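Side-chain contacts in Glyoxalase/bleomycin resistance protein/dioxygenase (PDB 4G6X), which is probably a dioxygenase or related enzyme of the glyoxalase/bleomycin resistance (vicinal oxygen chelate) superfamily, its exact reaction being unestablished: residues A[92-96]-A[97-101]; A[114-118]-A[119-123]. All coordinates share one frame; numbering follows the deposited sequence.

Interaction 1: A[92-96]-A[97-101]; sequences EALVA and DGIPA
L94 and I99 meet where helix 87-96 ends and the chain turns toward strand 102-106, their side chains crossing at about a right angle. The touching branches are L94 CD2 and I99 CG2, 4.0 Å apart. With chi1 of -61°, I99 CG1 sits beside the backbone N and CG2 anti to it, which leaves the short CG2 branch facing L94. The backbone beside the pair closes a Schellman motif. I99 N donates to L94 O at 2.9 Å with an N-H...O angle of 161°, and G98 N donates to V95 O at 3.0 Å. Both donors stand above the carbonyl planes they address, the second much farther out. G98 is the C-prime residue, and its positive phi (73°) reverses the chain. The D97 amide makes weak bonds to A93 O and L94 O. The D97 carboxylate folds back beside the last turn, where a water donates to A93 O at 2.7 Å and, weakly, to D97 OD2. That oxygen's stronger partner is NE2 of H84 of the second subunit, a residue that also packs on I99. Chemically, then, the helix end is closed by main-chain bonds with one small apolar contact beside them, while its acidic residue, lying at the subunit interface, would probably be stabilised as a carboxylate by the neighbouring imidazole.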
ATOM      1  N   GLU A  92      14.975   3.339  -5.967  1.00 28.04           N
ATOM      2  CA  GLU A  92      16.263   4.010  -5.716  1.00 30.26           C
ATOM      3  C   GLU A  92      16.090   5.490  -5.448  1.00 31.08           C
ATOM      4  O   GLU A  92      16.830   6.075  -4.643  1.00 30.43           O
ATOM      5  CB  GLU A  92      17.260   3.791  -6.893  1.00 33.90           C
ATOM      6  CG  GLU A  92      17.731   2.351  -6.906  1.00 35.84           C
ATOM      7  CD  GLU A  92      18.697   2.010  -8.021  1.00 45.73           C
ATOM      8  OE1 GLU A  92      18.770   2.721  -9.038  1.00 44.56           O
ATOM      9  OE2 GLU A  92      19.347   0.967  -7.866  1.00 43.82           O
ATOM     10  N   ALA A  93      15.179   6.112  -6.177  1.00 28.37           N
ATOM     11  CA  ALA A  93      14.896   7.508  -5.969  1.00 27.98           C
ATOM     12  C   ALA A  93      14.322   7.813  -4.603  1.00 28.33           C
ATOM     13  O   ALA A  93      14.654   8.816  -4.008  1.00 33.61           O
ATOM     14  CB  ALA A  93      14.025   8.061  -7.071  1.00 31.55           C
ATOM     15  N   LEU A  94      13.454   6.939  -4.117  1.00 30.37           N
ATOM     16  CA  LEU A  94      12.872   7.120  -2.812  1.00 30.19           C
ATOM     17  C   LEU A  94      13.971   7.007  -1.761  1.00 31.59           C
ATOM     18  O   LEU A  94      14.095   7.865  -0.858  1.00 31.26           O
ATOM     19  CB  LEU A  94      11.758   6.098  -2.575  1.00 31.34           C
ATOM     20  CG  LEU A  94      10.479   6.177  -3.412  1.00 34.14           C
ATOM     21  CD1 LEU A  94       9.501   5.172  -2.809  1.00 33.77           C
ATOM     22  CD2 LEU A  94       9.859   7.569  -3.467  1.00 35.02           C
ATOM     23  N   VAL A  95      14.778   5.949  -1.872  1.00 27.76           N
ATOM     24  CA  VAL A  95      15.818   5.729  -0.844  1.00 28.58           C
ATOM     25  C   VAL A  95      16.805   6.897  -0.823  1.00 31.45           C
ATOM     26  O   VAL A  95      17.252   7.336   0.262  1.00 32.77           O
ATOM     27  CB  VAL A  95      16.518   4.400  -1.089  1.00 28.10           C
ATOM     28  CG1 VAL A  95      17.801   4.292  -0.249  1.00 32.65           C
ATOM     29  CG2 VAL A  95      15.531   3.213  -0.863  1.00 28.54           C
ATOM     30  N   ALA A  96      17.154   7.402  -2.011  1.00 33.03           N
ATOM     31  CA  ALA A  96      18.146   8.511  -2.118  1.00 34.30           C
ATOM     32  C   ALA A  96      17.656   9.741  -1.369  1.00 37.93           C
ATOM     33  O   ALA A  96      18.468  10.466  -0.824  1.00 35.36           O
ATOM     34  CB  ALA A  96      18.411   8.871  -3.574  1.00 35.03           C
ATOM     35  N   ASP A  97      16.334   9.946  -1.283  1.00 32.53           N
ATOM     36  CA  ASP A  97      15.780  11.097  -0.584  1.00 35.78           C
ATOM     37  C   ASP A  97      15.257  10.733   0.809  1.00 35.80           C
ATOM     38  O   ASP A  97      14.621  11.569   1.454  1.00 37.90           O
ATOM     39  CB  ASP A  97      14.664  11.750  -1.387  1.00 36.62           C
ATOM     40  CG  ASP A  97      15.165  12.619  -2.522  1.00 44.23           C
ATOM     41  OD1 ASP A  97      16.319  13.073  -2.475  1.00 42.45           O
ATOM     42  OD2 ASP A  97      14.407  12.921  -3.480  1.00 41.06           O
ATOM     43  N   GLY A  98      15.529   9.521   1.299  1.00 34.31           N
ATOM     44  CA  GLY A  98      15.101   9.124   2.651  1.00 35.72           C
ATOM     45  C   GLY A  98      13.629   8.865   2.793  1.00 35.74           C
ATOM     46  O   GLY A  98      13.065   8.942   3.885  1.00 34.65           O
ATOM     47  N   ILE A  99      12.970   8.624   1.678  1.00 32.46           N
ATOM     48  CA  ILE A  99      11.537   8.469   1.667  1.00 31.94           C
ATOM     49  C   ILE A  99      11.123   6.994   1.792  1.00 29.59           C
ATOM     50  O   ILE A  99      11.540   6.158   1.019  1.00 28.65           O
ATOM     51  CB  ILE A  99      10.914   9.016   0.358  1.00 32.56           C
ATOM     52  CG1 ILE A  99      11.210  10.522   0.230  1.00 36.08           C
ATOM     53  CG2 ILE A  99       9.447   8.725   0.355  1.00 33.85           C
ATOM     54  CD1 ILE A  99      11.005  11.029  -1.171  1.00 37.97           C
ATOM     55  N   PRO A 100      10.353   6.669   2.810  1.00 31.94           N
ATOM     56  CA  PRO A 100       9.914   5.272   3.014  1.00 28.47           C
ATOM     57  C   PRO A 100       8.842   4.819   2.025  1.00 26.84           C
ATOM     58  O   PRO A 100       7.998   5.603   1.611  1.00 31.43           O
ATOM     59  CB  PRO A 100       9.348   5.277   4.441  1.00 33.20           C
ATOM     60  CG  PRO A 100       8.944   6.673   4.647  1.00 36.68           C
ATOM     61  CD  PRO A 100       9.959   7.522   3.942  1.00 36.15           C
ATOM     62  N   ALA A 101       8.956   3.573   1.609  1.00 26.84           N
ATOM     63  CA  ALA A 101       8.039   2.954   0.685  1.00 27.53           C
ATOM     64  C   ALA A 101       6.768   2.531   1.349  1.00 31.20           C
ATOM     65  O   ALA A 101       5.725   2.358   0.677  1.00 32.07           O
ATOM     66  CB  ALA A 101       8.711   1.745   0.046  1.00 31.45           C
TER
HETATM   67  O   HOH W   1      15.812  10.863  -5.312  1.00 41.89           O

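Interaction 2: A[114-118]-A[119-123]; sequences ERLSA and LGVRF
A Schellman motif ends helix 109-118, and the residues leaving it bring L116 against V121 of the connecting loop and F123, the first residue of strand 123-129. V121 N donates to L116 O at 3.1 Å with an N-H...O angle of 161°, and G120 N donates to S117 O at 3.0 Å; G120, with phi of 88°, supplies the positive-phi position between them. L116 O is gripped twice, since L119 N also reaches it at 3.0 Å, from the opposite face of the carbonyl plane to V121 N. L116 and V121 run side by side and point the same way, with L116 CB 4.0 Å from V121 CG2. F123 instead crosses L116 at about a right angle: L116 CB sits at the edge of the ring and in its plane, 3.9 Å from F123 CE2, while L116 CD1 approaches F123 CZ. In the fold, this apolar group faces the mixed sheet that strand 123-129 borders. L138 of strand 134-139 packs on L116, V121 and F123, and the F123 ring also makes an edge-to-face contact with Y113. S117 OG lies 3.8 Å from F123 CE2, but its hydrogen bond goes to the backbone O of Y113, one turn back. Elsewhere on the last turn, R115 starts out anti to its own N and then bends at chi3 (75°). Its NH1 comes within 3.5 Å of L119 CD1, the two side chains crossing at a slant, whereas NH2 is held by a salt bridge to E112 and by the carbonyl of K47.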
ATOM      1  N   GLU A 114      14.550  -1.001  19.789  1.00 45.34           N
ATOM      2  CA  GLU A 114      15.557  -1.719  20.566  1.00 51.51           C
ATOM      3  C   GLU A 114      15.552  -3.188  20.162  1.00 47.27           C
ATOM      4  O   GLU A 114      16.600  -3.781  19.979  1.00 50.10           O
ATOM      5  CB  GLU A 114      15.327  -1.556  22.094  1.00 61.41           C
ATOM      6  CG  GLU A 114      16.594  -1.159  22.846  1.00 77.94           C
ATOM      7  CD  GLU A 114      17.232   0.124  22.292  1.00 87.59           C
ATOM      8  OE1 GLU A 114      16.648   1.214  22.491  1.00 89.40           O
ATOM      9  OE2 GLU A 114      18.311   0.048  21.642  1.00 98.41           O
ATOM     10  N   ARG A 115      14.368  -3.756  19.981  1.00 45.38           N
ATOM     11  CA  ARG A 115      14.267  -5.173  19.616  1.00 45.78           C
ATOM     12  C   ARG A 115      14.887  -5.424  18.243  1.00 41.92           C
ATOM     13  O   ARG A 115      15.656  -6.362  18.037  1.00 45.31           O
ATOM     14  CB  ARG A 115      12.806  -5.614  19.594  1.00 47.88           C
ATOM     15  CG  ARG A 115      12.564  -7.110  19.424  1.00 51.16           C
ATOM     16  CD  ARG A 115      11.068  -7.427  19.360  1.00 54.49           C
ATOM     17  NE  ARG A 115      10.431  -7.079  18.092  1.00 51.10           N
ATOM     18  CZ  ARG A 115      10.555  -7.795  16.972  1.00 57.47           C
ATOM     19  NH1 ARG A 115      11.286  -8.915  16.941  1.00 61.08           N
ATOM     20  NH2 ARG A 115       9.953  -7.391  15.870  1.00 49.07           N
ATOM     21  N   LEU A 116      14.487  -4.594  17.299  1.00 40.81           N
ATOM     22  CA  LEU A 116      14.923  -4.787  15.927  1.00 38.53           C
ATOM     23  C   LEU A 116      16.419  -4.516  15.824  1.00 41.26           C
ATOM     24  O   LEU A 116      17.130  -5.235  15.121  1.00 44.19           O
ATOM     25  CB  LEU A 116      14.127  -3.895  15.017  1.00 41.01           C
ATOM     26  CG  LEU A 116      12.667  -4.299  14.911  1.00 43.05           C
ATOM     27  CD1 LEU A 116      11.968  -3.181  14.176  1.00 42.04           C
ATOM     28  CD2 LEU A 116      12.515  -5.628  14.202  1.00 43.93           C
ATOM     29  N   SER A 117      16.897  -3.476  16.498  1.00 42.58           N
ATOM     30  CA  SER A 117      18.338  -3.176  16.500  1.00 47.76           C
ATOM     31  C   SER A 117      19.123  -4.380  16.995  1.00 46.89           C
ATOM     32  O   SER A 117      20.181  -4.722  16.431  1.00 44.86           O
ATOM     33  CB  SER A 117      18.666  -1.969  17.368  1.00 53.95           C
ATOM     34  OG  SER A 117      18.157  -0.775  16.804  1.00 47.47           O
ATOM     35  N   ALA A 118      18.587  -5.030  18.032  1.00 50.05           N
ATOM     36  CA  ALA A 118      19.237  -6.212  18.615  1.00 55.30           C
ATOM     37  C   ALA A 118      19.336  -7.371  17.626  1.00 55.01           C
ATOM     38  O   ALA A 118      20.253  -8.171  17.725  1.00 50.29           O
ATOM     39  CB  ALA A 118      18.504  -6.663  19.892  1.00 57.58           C
ATOM     40  N   LEU A 119      18.395  -7.438  16.668  1.00 45.36           N
ATOM     41  CA  LEU A 119      18.344  -8.478  15.654  1.00 46.95           C
ATOM     42  C   LEU A 119      19.166  -8.114  14.402  1.00 44.53           C
ATOM     43  O   LEU A 119      19.187  -8.882  13.448  1.00 44.26           O
ATOM     44  CB  LEU A 119      16.896  -8.692  15.200  1.00 45.91           C
ATOM     45  CG  LEU A 119      15.990  -9.351  16.234  1.00 47.64           C
ATOM     46  CD1 LEU A 119      14.557  -9.408  15.729  1.00 46.49           C
ATOM     47  CD2 LEU A 119      16.516 -10.748  16.537  1.00 51.72           C
ATOM     48  N   GLY A 120      19.807  -6.947  14.445  1.00 41.94           N
ATOM     49  CA  GLY A 120      20.763  -6.524  13.419  1.00 43.97           C
ATOM     50  C   GLY A 120      20.047  -5.804  12.295  1.00 43.57           C
ATOM     51  O   GLY A 120      20.535  -5.800  11.134  1.00 45.04           O
ATOM     52  N   VAL A 121      18.892  -5.209  12.594  1.00 38.43           N
ATOM     53  CA  VAL A 121      18.200  -4.359  11.604  1.00 36.53           C
ATOM     54  C   VAL A 121      18.881  -2.994  11.587  1.00 36.26           C
ATOM     55  O   VAL A 121      19.206  -2.414  12.647  1.00 36.74           O
ATOM     56  CB  VAL A 121      16.689  -4.190  11.944  1.00 32.42           C
ATOM     57  CG1 VAL A 121      16.019  -3.169  11.033  1.00 33.36           C
ATOM     58  CG2 VAL A 121      15.920  -5.511  11.864  1.00 35.52           C
ATOM     59  N   ARG A 122      19.085  -2.453  10.405  1.00 34.34           N
ATOM     60  CA  ARG A 122      19.730  -1.189  10.252  1.00 33.44           C
ATOM     61  C   ARG A 122      18.714  -0.055  10.233  1.00 36.42           C
ATOM     62  O   ARG A 122      17.819  -0.066   9.429  1.00 32.78           O
ATOM     63  CB  ARG A 122      20.479  -1.226   8.935  1.00 34.38           C
ATOM     64  CG  ARG A 122      21.343  -0.046   8.625  1.00 42.56           C
ATOM     65  CD  ARG A 122      21.911  -0.124   7.218  1.00 42.75           C
ATOM     66  NE  ARG A 122      22.243   1.200   6.805  1.00 45.14           N
ATOM     67  CZ  ARG A 122      21.789   1.802   5.736  1.00 42.11           C
ATOM     68  NH1 ARG A 122      20.995   1.205   4.887  1.00 40.30           N
ATOM     69  NH2 ARG A 122      22.153   3.018   5.524  1.00 48.54           N
ATOM     70  N   PHE A 123      18.874   0.933  11.102  1.00 38.91           N
ATOM     71  CA  PHE A 123      18.015   2.123  11.056  1.00 36.73           C
ATOM     72  C   PHE A 123      18.755   3.307  10.447  1.00 40.12           C
ATOM     73  O   PHE A 123      19.933   3.603  10.828  1.00 37.30           O
ATOM     74  CB  PHE A 123      17.535   2.483  12.456  1.00 38.36           C
ATOM     75  CG  PHE A 123      16.446   1.575  12.970  1.00 37.33           C
ATOM     76  CD1 PHE A 123      15.129   1.973  12.917  1.00 36.27           C
ATOM     77  CD2 PHE A 123      16.754   0.296  13.430  1.00 35.75           C
ATOM     78  CE1 PHE A 123      14.123   1.129  13.357  1.00 35.39           C
ATOM     79  CE2 PHE A 123      15.758  -0.557  13.857  1.00 35.49           C
ATOM     80  CZ  PHE A 123      14.456  -0.152  13.829  1.00 32.91           C
TER

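Interactions 1 and 2 are successive helix endings, their centres 20 Å apart and their nearest atoms about 7 Å apart without touching. Each joins a helix to an outermost strand of the same four-stranded mixed sheet, 102-106 after 92-101 and 123-129 after 114-123, and each uses a glycine-centred Schellman motif. Their side-chain chemistry differs with place. Interaction 1 is a surface contact with one buried touching residue, and its loop meets the second subunit through a polar bond and packing. Interaction 2 is partly buried: it adds an aromatic ring to the aliphatic pair, lies against the sheet, and reaches the second subunit where L116 packs on M25 of that chain.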